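Local coordinates for protein polymerase X (Deinococcus radiodurans, PDB 2W9M) that probably extends DNA strands with deoxynucleotides as a family X repair polymerase, and carries a zinc-binding domain of the polymerase and histidinol phosphatase (PHP) type, at residues His11-Ala16 with Ala71-Phe76; His15-Thr20 with Gly80-Leu85; Ser365-Tyr370 with Asp403-Gly408. One frame throughout, in Å; residues are numbered along the deposited sequence.

Overall arrangement
Interactions 1 and 2 are two parts of one N-terminal helical domain, their centres about 6 Å apart. Both start from helix 10-26, share A16, and receive two successive elements of the chain: helix 67-79 first, then the link into helix 83-91. Interaction 3 lies about 20 Å from interaction 2 and about 23 Å from interaction 1, centre to centre, in the zinc-binding domain, where the side chain of A368 is about 7 Å from a bound zinc. The two domains meet at Y370, among other places: its ring packs on the N-terminal helices, CE2 of Y370 being 3.5 Å from CG2 of T20. Residues 365-370 thus run from the zinc site to the N-terminal domain.

Interaction 1: residues His11-Ala16 with Ala71-Phe76; sequences HRLVHA and AELSDF
F76 reaches from helix 67-79 to helix 10-26 and lays its ring among R12, L13 and A16. CD2 of L13 is 3.3 Å from CD2 of F76, a tight fit in which the two side chains run past each other in opposite directions. The methyl of A16, 3.8 Å from CE2 of F76, completes the apolar side of this pocket, and its small size lets the ring come close to the helix. R12 behaves differently: its NE lies 3.3 Å from CZ of F76, near the plane of the ring and at its edge, and the guanidinium is turned 71° from that plane. This is an edge contact, with no stacking of the flat groups, and R12 is exposed. F76 reaches so far because its CG is anti to the backbone N (chi1 -175°), which carries the ring toward helix 10-26. Deeper in, CD2 of L73 meets CB of L13 at 3.9 Å. The two leucines thus divide the apolar work: L13 packs its CD2 on the ring, while L73 backs L13 from behind through CB. The segment axes pass 11.2 Å apart at 127°, a distance bridged by side chains alone. Farther out, the rings of F82 and F76 meet, F59 packs on both leucines, and helix 34-45 lies alongside, its L44 touching L73 and V14.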
loop_
_atom_site.group_PDB
_atom_site.type_symbol
_atom_site.label_atom_id
_atom_site.label_comp_id
_atom_site.label_asym_id
_atom_site.label_seq_id
_atom_site.Cartn_x
_atom_site.Cartn_y
_atom_site.Cartn_z
ATOM N N HIS A 11 -0.197 -23.125 -29.052
ATOM C CA HIS A 11 -1.435 -23.028 -28.289
ATOM C C HIS A 11 -1.218 -22.168 -27.046
ATOM O O HIS A 11 -2.158 -21.580 -26.509
ATOM C CB HIS A 11 -1.931 -24.426 -27.907
ATOM C CG HIS A 11 -2.838 -24.443 -26.714
ATOM N ND1 HIS A 11 -4.112 -23.914 -26.737
ATOM C CD2 HIS A 11 -2.656 -24.931 -25.465
ATOM C CE1 HIS A 11 -4.673 -24.075 -25.553
ATOM N NE2 HIS A 11 -3.812 -24.689 -24.761
ATOM N N ARG A 12 0.032 -22.091 -26.602
ATOM C CA ARG A 12 0.391 -21.277 -25.446
ATOM C C ARG A 12 0.468 -19.790 -25.808
ATOM O O ARG A 12 0.129 -18.926 -24.998
ATOM C CB ARG A 12 1.722 -21.739 -24.848
ATOM C CG ARG A 12 1.917 -21.278 -23.422
ATOM C CD ARG A 12 3.355 -20.898 -23.122
ATOM N NE ARG A 12 3.414 -20.107 -21.898
ATOM C CZ ARG A 12 3.323 -20.623 -20.677
ATOM N NH1 ARG A 12 3.180 -21.933 -20.520
ATOM N NH2 ARG A 12 3.376 -19.832 -19.613
ATOM N N LEU A 13 0.924 -19.506 -27.025
ATOM C CA LEU A 13 0.975 -18.141 -27.539
ATOM C C LEU A 13 -0.439 -17.579 -27.680
ATOM O O LEU A 13 -0.698 -16.418 -27.355
ATOM C CB LEU A 13 1.683 -18.105 -28.898
ATOM C CG LEU A 13 3.024 -18.833 -29.030
ATOM C CD1 LEU A 13 3.564 -18.723 -30.450
ATOM C CD2 LEU A 13 4.036 -18.303 -28.028
ATOM N N VAL A 14 -1.354 -18.408 -28.170
ATOM C CA VAL A 14 -2.739 -17.989 -28.316
ATOM C C VAL A 14 -3.321 -17.588 -26.963
ATOM O O VAL A 14 -4.125 -16.661 -26.876
ATOM C CB VAL A 14 -3.608 -19.095 -28.941
ATOM C CG1 VAL A 14 -5.022 -18.593 -29.156
ATOM C CG2 VAL A 14 -3.011 -19.557 -30.253
ATOM N N HIS A 15 -2.901 -18.282 -25.909
ATOM C CA HIS A 15 -3.425 -18.038 -24.567
ATOM C C HIS A 15 -2.913 -16.721 -23.981
ATOM O O HIS A 15 -3.666 -15.970 -23.363
ATOM C CB HIS A 15 -3.066 -19.195 -23.635
ATOM C CG HIS A 15 -4.039 -19.386 -22.515
ATOM N ND1 HIS A 15 -4.557 -18.334 -21.791
ATOM C CD2 HIS A 15 -4.588 -20.508 -21.993
ATOM C CE1 HIS A 15 -5.386 -18.798 -20.875
ATOM N NE2 HIS A 15 -5.421 -20.115 -20.974
ATOM N N ALA A 16 -1.626 -16.454 -24.168
ATOM C CA ALA A 16 -1.038 -15.193 -23.730
ATOM C C ALA A 16 -1.678 -14.024 -24.468
ATOM O O ALA A 16 -2.003 -13.005 -23.862
ATOM C CB ALA A 16 0.468 -15.200 -23.946
ATOM N N ALA A 71 6.598 -9.270 -33.358
ATOM C CA ALA A 71 7.877 -9.107 -32.674
ATOM C C ALA A 71 7.879 -9.740 -31.285
ATOM O O ALA A 71 8.820 -10.445 -30.919
ATOM C CB ALA A 71 8.249 -7.635 -32.593
ATOM N N GLU A 72 6.824 -9.480 -30.518
ATOM C CA GLU A 72 6.720 -9.978 -29.149
ATOM C C GLU A 72 6.668 -11.500 -29.100
ATOM O O GLU A 72 7.281 -12.120 -28.231
ATOM C CB GLU A 72 5.479 -9.401 -28.467
ATOM C CG GLU A 72 5.422 -7.884 -28.463
ATOM C CD GLU A 72 3.998 -7.357 -28.437
ATOM O OE1 GLU A 72 3.060 -8.166 -28.605
ATOM O OE2 GLU A 72 3.817 -6.134 -28.256
ATOM N N LEU A 73 5.928 -12.096 -30.031
ATOM C CA LEU A 73 5.799 -13.549 -30.087
ATOM C C LEU A 73 7.159 -14.215 -30.274
ATOM O O LEU A 73 7.513 -15.139 -29.542
ATOM C CB LEU A 73 4.833 -13.972 -31.197
ATOM C CG LEU A 73 3.343 -13.726 -30.930
ATOM C CD1 LEU A 73 2.494 -14.151 -32.122
ATOM C CD2 LEU A 73 2.887 -14.441 -29.663
ATOM N N SER A 74 7.921 -13.740 -31.253
ATOM C CA SER A 74 9.272 -14.245 -31.458
ATOM C C SER A 74 10.079 -14.163 -30.166
ATOM O O SER A 74 10.817 -15.090 -29.828
ATOM C CB SER A 74 9.971 -13.493 -32.598
ATOM O OG SER A 74 9.408 -12.205 -32.788
ATOM N N ASP A 75 9.925 -13.059 -29.438
ATOM C CA ASP A 75 10.592 -12.896 -28.148
ATOM C C ASP A 75 10.011 -13.827 -27.092
ATOM O O ASP A 75 10.714 -14.249 -26.174
ATOM C CB ASP A 75 10.525 -11.443 -27.666
ATOM C CG ASP A 75 11.853 -10.721 -27.807
ATOM O OD1 ASP A 75 12.885 -11.408 -27.971
ATOM O OD2 ASP A 75 11.868 -9.473 -27.743
ATOM N N PHE A 76 8.725 -14.138 -27.219
ATOM C CA PHE A 76 8.083 -15.069 -26.302
ATOM C C PHE A 76 8.597 -16.479 -26.580
ATOM O O PHE A 76 8.880 -17.245 -25.656
ATOM C CB PHE A 76 6.557 -14.986 -26.419
ATOM C CG PHE A 76 5.822 -15.841 -25.424
ATOM C CD1 PHE A 76 6.461 -16.319 -24.292
ATOM C CD2 PHE A 76 4.485 -16.144 -25.607
ATOM C CE1 PHE A 76 5.788 -17.104 -23.375
ATOM C CE2 PHE A 76 3.804 -16.925 -24.694
ATOM C CZ PHE A 76 4.456 -17.405 -23.576
#

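Interaction 2: residues His15-Thr20 with Gly80-Leu85; sequences HALERT and GTFAPL
A16 and T20, one turn apart on helix 10-26, face F82 and L85 with CA separations of 7.0 Å and 6.6 Å, where the chain leaves helix 67-79 at G80 and enters helix 83-91 with F82 at its N-cap position. The F82 ring is the main body between them. Its CG stands anti to the backbone N (chi1 -165°), carrying the ring against the helix, where CD2 of F82 lies 3.6 Å from CB of A16. CZ of F82 meets CD2 of L17 at 3.5 Å, the two side chains crossing at about a right angle. P84 follows closely enough in the chain for its CD to sit over the centre of one ring face, so the proline both suits the first turn of a helix and covers the aromatic. T20 divides its work: OG1 of T20 gives its proton to O of A16 (2.7 Å), which also accepts T20 N from the opposite face of the carbonyl plane, while CG2 of T20 packs 3.9 Å from CB of P84. With its polar need met inside the helix, OG1 can lie in a buried place at the edge of the F82 ring. Replacing T20 by an alanine removes OG1 and CG2, which is likely to leave O of A16 without its second donor and to open a gap beside F82 and P84. Nearer the solvent, CD1 of L85 approaches the edge of the R19 guanidinium. Such an all-helical bundle is consistent with the N-terminal helix-hairpin-helix domain of family X polymerases, which corresponds to the 8-kDa domain of polymerase beta.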
loop_
_atom_site.group_PDB
_atom_site.type_symbol
_atom_site.label_atom_id
_atom_site.label_comp_id
_atom_site.label_asym_id
_atom_site.label_seq_id
_atom_site.Cartn_x
_atom_site.Cartn_y
_atom_site.Cartn_z
ATOM N N HIS A 15 -2.901 -18.282 -25.909
ATOM C CA HIS A 15 -3.425 -18.038 -24.567
ATOM C C HIS A 15 -2.913 -16.721 -23.981
ATOM O O HIS A 15 -3.666 -15.970 -23.363
ATOM C CB HIS A 15 -3.066 -19.195 -23.635
ATOM C CG HIS A 15 -4.039 -19.386 -22.515
ATOM N ND1 HIS A 15 -4.557 -18.334 -21.791
ATOM C CD2 HIS A 15 -4.588 -20.508 -21.993
ATOM C CE1 HIS A 15 -5.386 -18.798 -20.875
ATOM N NE2 HIS A 15 -5.421 -20.115 -20.974
ATOM N N ALA A 16 -1.626 -16.454 -24.168
ATOM C CA ALA A 16 -1.038 -15.193 -23.730
ATOM C C ALA A 16 -1.678 -14.024 -24.468
ATOM O O ALA A 16 -2.003 -13.005 -23.862
ATOM C CB ALA A 16 0.468 -15.200 -23.946
ATOM N N LEU A 17 -1.861 -14.176 -25.777
ATOM C CA LEU A 17 -2.517 -13.148 -26.584
ATOM C C LEU A 17 -3.945 -12.918 -26.112
ATOM O O LEU A 17 -4.418 -11.785 -26.084
ATOM C CB LEU A 17 -2.510 -13.528 -28.070
ATOM C CG LEU A 17 -1.150 -13.507 -28.775
ATOM C CD1 LEU A 17 -1.257 -14.038 -30.196
ATOM C CD2 LEU A 17 -0.566 -12.105 -28.767
ATOM N N GLU A 18 -4.623 -14.000 -25.739
ATOM C CA GLU A 18 -5.993 -13.924 -25.239
ATOM C C GLU A 18 -6.074 -13.382 -23.815
ATOM O O GLU A 18 -7.107 -12.855 -23.404
ATOM C CB GLU A 18 -6.670 -15.295 -25.314
ATOM C CG GLU A 18 -7.294 -15.605 -26.667
ATOM C CD GLU A 18 -7.570 -17.088 -26.867
ATOM O OE1 GLU A 18 -6.754 -17.919 -26.408
ATOM O OE2 GLU A 18 -8.600 -17.422 -27.494
ATOM N N ARG A 19 -4.986 -13.513 -23.060
ATOM C CA ARG A 19 -4.961 -13.023 -21.686
ATOM C C ARG A 19 -4.644 -11.529 -21.637
ATOM O O ARG A 19 -4.985 -10.850 -20.669
ATOM C CB ARG A 19 -3.959 -13.813 -20.838
ATOM C CG ARG A 19 -4.127 -13.606 -19.334
ATOM C CD ARG A 19 -3.195 -14.500 -18.527
ATOM N NE ARG A 19 -3.401 -15.923 -18.801
ATOM C CZ ARG A 19 -2.521 -16.705 -19.423
ATOM N NH1 ARG A 19 -1.361 -16.210 -19.838
ATOM N NH2 ARG A 19 -2.799 -17.987 -19.625
ATOM N N THR A 20 -3.996 -11.026 -22.687
ATOM C CA THR A 20 -3.648 -9.610 -22.789
ATOM C C THR A 20 -4.854 -8.751 -23.164
ATOM O O THR A 20 -4.988 -7.615 -22.704
ATOM C CB THR A 20 -2.535 -9.369 -23.827
ATOM O OG1 THR A 20 -1.491 -10.337 -23.655
ATOM C CG2 THR A 20 -1.960 -7.965 -23.675
ATOM N N GLY A 80 10.855 -16.958 -23.545
ATOM C CA GLY A 80 10.014 -17.807 -22.722
ATOM C C GLY A 80 9.267 -16.922 -21.745
ATOM O O GLY A 80 9.005 -17.300 -20.602
ATOM N N THR A 81 8.934 -15.723 -22.217
ATOM C CA THR A 81 8.291 -14.697 -21.406
ATOM C C THR A 81 7.609 -13.671 -22.308
ATOM O O THR A 81 8.276 -12.955 -23.056
ATOM C CB THR A 81 9.317 -13.975 -20.517
ATOM O OG1 THR A 81 9.716 -14.839 -19.446
ATOM C CG2 THR A 81 8.724 -12.700 -19.944
ATOM N N PHE A 82 6.281 -13.606 -22.237
ATOM C CA PHE A 82 5.513 -12.706 -23.093
ATOM C C PHE A 82 5.623 -11.264 -22.613
ATOM O O PHE A 82 5.223 -10.939 -21.494
ATOM C CB PHE A 82 4.049 -13.142 -23.158
ATOM C CG PHE A 82 3.277 -12.506 -24.280
ATOM C CD1 PHE A 82 3.801 -12.468 -25.561
ATOM C CD2 PHE A 82 2.025 -11.959 -24.057
ATOM C CE1 PHE A 82 3.094 -11.889 -26.597
ATOM C CE2 PHE A 82 1.315 -11.379 -25.089
ATOM C CZ PHE A 82 1.851 -11.345 -26.362
ATOM N N ALA A 83 6.164 -10.404 -23.469
ATOM C CA ALA A 83 6.456 -9.022 -23.099
ATOM C C ALA A 83 5.245 -8.270 -22.542
ATOM O O ALA A 83 5.285 -7.792 -21.408
ATOM C CB ALA A 83 7.077 -8.265 -24.275
ATOM N N PRO A 84 4.169 -8.163 -23.338
ATOM C CA PRO A 84 2.974 -7.418 -22.921
ATOM C C PRO A 84 2.503 -7.721 -21.492
ATOM O O PRO A 84 2.064 -6.800 -20.799
ATOM C CB PRO A 84 1.924 -7.858 -23.944
ATOM C CG PRO A 84 2.720 -8.104 -25.176
ATOM C CD PRO A 84 4.021 -8.704 -24.702
ATOM N N LEU A 85 2.589 -8.977 -21.058
ATOM C CA LEU A 85 2.162 -9.334 -19.706
ATOM C C LEU A 85 3.112 -8.798 -18.639
ATOM O O LEU A 85 2.685 -8.452 -17.536
ATOM C CB LEU A 85 1.997 -10.848 -19.564
ATOM C CG LEU A 85 0.830 -11.435 -20.357
ATOM C CD1 LEU A 85 0.710 -12.935 -20.126
ATOM C CD2 LEU A 85 -0.459 -10.725 -19.986
#

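Interaction 3: residues Ser365-Tyr370 with Asp403-Gly408; sequences SRAAYY and DILDDG
S365 and D403 join two neighbouring loops of the polymerase and histidinol phosphatase (PHP) domain, a barrel-like alpha/beta fold of parallel strands with its zinc site at their C-terminal ends. The loops follow strands 358-364 and 396-403. H364, just before S365, binds one zinc, and E401, two residues before D403, is a ligand of two others; the loops leave the sheet at or close to metal-binding positions. The bond between them is D403 N to OG of S365, 3.1 Å long and nearly straight at 164°. With OG of S365 lying between the backbone N and the carbonyl carbon (chi1 47°), the hydroxyl faces the neighbouring strand end. Serine suits the place because one small group can serve two partners: it also hydrogen-bonds OD2 of D411, which holds A367 N as well. A368 N bonds O of S365 at 2.9 Å; next, an inverse gamma turn centred on A368 brings Y369 N to O of A367 in a weak bond. These small alanines allow the close approach of the other loop: CB of A367 lies 4.0 Å from CB of D403, and CD2 of L405 touches the same methyl more loosely. Past L405, whose carbonyl is held by R441, a type I turn closes through G408 N to O of L405. The side chain of D403 comes within about 3 Å of that of H428, a zinc ligand. Its OD2 stands 4.1 Å from A368 N, too long for a hydrogen bond.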
loop_
_atom_site.group_PDB
_atom_site.type_symbol
_atom_site.label_atom_id
_atom_site.label_comp_id
_atom_site.label_asym_id
_atom_site.label_seq_id
_atom_site.Cartn_x
_atom_site.Cartn_y
_atom_site.Cartn_z
ATOM N N SER A 365 0.069 8.335 -17.366
ATOM C CA SER A 365 0.291 8.998 -18.640
ATOM C C SER A 365 0.478 8.003 -19.781
ATOM O O SER A 365 0.656 6.811 -19.545
ATOM C CB SER A 365 1.518 9.896 -18.533
ATOM O OG SER A 365 2.592 9.205 -17.928
ATOM N N ARG A 366 0.412 8.511 -21.011
ATOM C CA ARG A 366 0.744 7.769 -22.233
ATOM C C ARG A 366 1.335 6.378 -22.007
ATOM O O ARG A 366 0.680 5.365 -22.243
ATOM C CB ARG A 366 1.753 8.580 -23.058
ATOM C CG ARG A 366 1.198 9.302 -24.270
ATOM C CD ARG A 366 1.399 8.475 -25.538
ATOM N NE ARG A 366 0.174 7.815 -25.983
ATOM C CZ ARG A 366 0.137 6.814 -26.860
ATOM N NH1 ARG A 366 1.265 6.341 -27.378
ATOM N NH2 ARG A 366 -1.028 6.281 -27.211
ATOM N N ALA A 367 2.586 6.346 -21.556
ATOM C CA ALA A 367 3.380 5.120 -21.527
ATOM C C ALA A 367 2.716 3.947 -20.802
ATOM O O ALA A 367 2.867 2.795 -21.214
ATOM C CB ALA A 367 4.766 5.393 -20.955
ATOM N N ALA A 368 2.000 4.233 -19.720
ATOM C CA ALA A 368 1.297 3.189 -18.985
ATOM C C ALA A 368 0.099 2.715 -19.796
ATOM O O ALA A 368 -1.040 3.078 -19.510
ATOM C CB ALA A 368 0.859 3.690 -17.610
ATOM N N TYR A 369 0.372 1.891 -20.803
ATOM C CA TYR A 369 -0.641 1.451 -21.756
ATOM C C TYR A 369 -1.683 0.510 -21.152
ATOM O O TYR A 369 -2.873 0.618 -21.450
ATOM C CB TYR A 369 0.028 0.785 -22.961
ATOM C CG TYR A 369 -0.937 0.439 -24.064
ATOM C CD1 TYR A 369 -1.179 1.326 -25.103
ATOM C CD2 TYR A 369 -1.616 -0.771 -24.063
ATOM C CE1 TYR A 369 -2.067 1.017 -26.113
ATOM C CE2 TYR A 369 -2.509 -1.091 -25.070
ATOM C CZ TYR A 369 -2.727 -0.193 -26.092
ATOM O OH TYR A 369 -3.614 -0.497 -27.094
ATOM N N TYR A 370 -1.236 -0.413 -20.308
ATOM C CA TYR A 370 -2.132 -1.410 -19.737
ATOM C C TYR A 370 -2.887 -0.873 -18.530
ATOM O O TYR A 370 -3.699 -1.577 -17.935
ATOM C CB TYR A 370 -1.366 -2.686 -19.383
ATOM C CG TYR A 370 -0.730 -3.337 -20.590
ATOM C CD1 TYR A 370 0.585 -3.058 -20.941
ATOM C CD2 TYR A 370 -1.453 -4.206 -21.397
ATOM C CE1 TYR A 370 1.168 -3.639 -22.055
ATOM C CE2 TYR A 370 -0.879 -4.793 -22.512
ATOM C CZ TYR A 370 0.432 -4.505 -22.835
ATOM O OH TYR A 370 1.010 -5.083 -23.942
ATOM N N ASP A 403 5.151 8.882 -16.140
ATOM C CA ASP A 403 6.051 7.738 -16.208
ATOM C C ASP A 403 7.456 8.220 -16.547
ATOM O O ASP A 403 7.627 9.135 -17.349
ATOM C CB ASP A 403 5.556 6.737 -17.260
ATOM C CG ASP A 403 5.930 5.295 -16.929
ATOM O OD1 ASP A 403 7.100 5.039 -16.557
ATOM O OD2 ASP A 403 5.051 4.409 -17.049
ATOM N N ILE A 404 8.457 7.613 -15.916
ATOM C CA ILE A 404 9.852 7.908 -16.213
ATOM C C ILE A 404 10.352 6.942 -17.281
ATOM O O ILE A 404 10.477 5.741 -17.030
ATOM C CB ILE A 404 10.728 7.769 -14.955
ATOM C CG1 ILE A 404 10.224 8.700 -13.851
ATOM C CG2 ILE A 404 12.179 8.059 -15.283
ATOM C CD1 ILE A 404 10.865 8.451 -12.496
ATOM N N LEU A 405 10.616 7.458 -18.479
ATOM C CA LEU A 405 11.107 6.624 -19.572
ATOM C C LEU A 405 12.446 6.014 -19.175
ATOM O O LEU A 405 13.113 6.518 -18.268
ATOM C CB LEU A 405 11.225 7.430 -20.867
ATOM C CG LEU A 405 9.965 8.220 -21.240
ATOM C CD1 LEU A 405 10.152 9.007 -22.530
ATOM C CD2 LEU A 405 8.759 7.303 -21.341
ATOM N N ASP A 406 12.835 4.929 -19.841
ATOM C CA ASP A 406 13.987 4.140 -19.402
ATOM C C ASP A 406 15.312 4.901 -19.416
ATOM O O ASP A 406 16.299 4.434 -18.851
ATOM C CB ASP A 406 14.107 2.831 -20.194
ATOM C CG ASP A 406 14.316 3.060 -21.676
ATOM O OD1 ASP A 406 13.850 4.099 -22.185
ATOM O OD2 ASP A 406 14.940 2.196 -22.330
ATOM N N ASP A 407 15.333 6.071 -20.047
ATOM C CA ASP A 407 16.555 6.870 -20.097
ATOM C C ASP A 407 16.578 8.003 -19.066
ATOM O O ASP A 407 17.575 8.716 -18.940
ATOM C CB ASP A 407 16.810 7.410 -21.515
ATOM C CG ASP A 407 15.710 8.346 -22.006
ATOM O OD1 ASP A 407 14.945 8.869 -21.172
ATOM O OD2 ASP A 407 15.621 8.563 -23.233
ATOM N N GLY A 408 15.484 8.165 -18.328
ATOM C CA GLY A 408 15.404 9.193 -17.304
ATOM C C GLY A 408 14.508 10.367 -17.664
ATOM O O GLY A 408 14.197 11.205 -16.816
#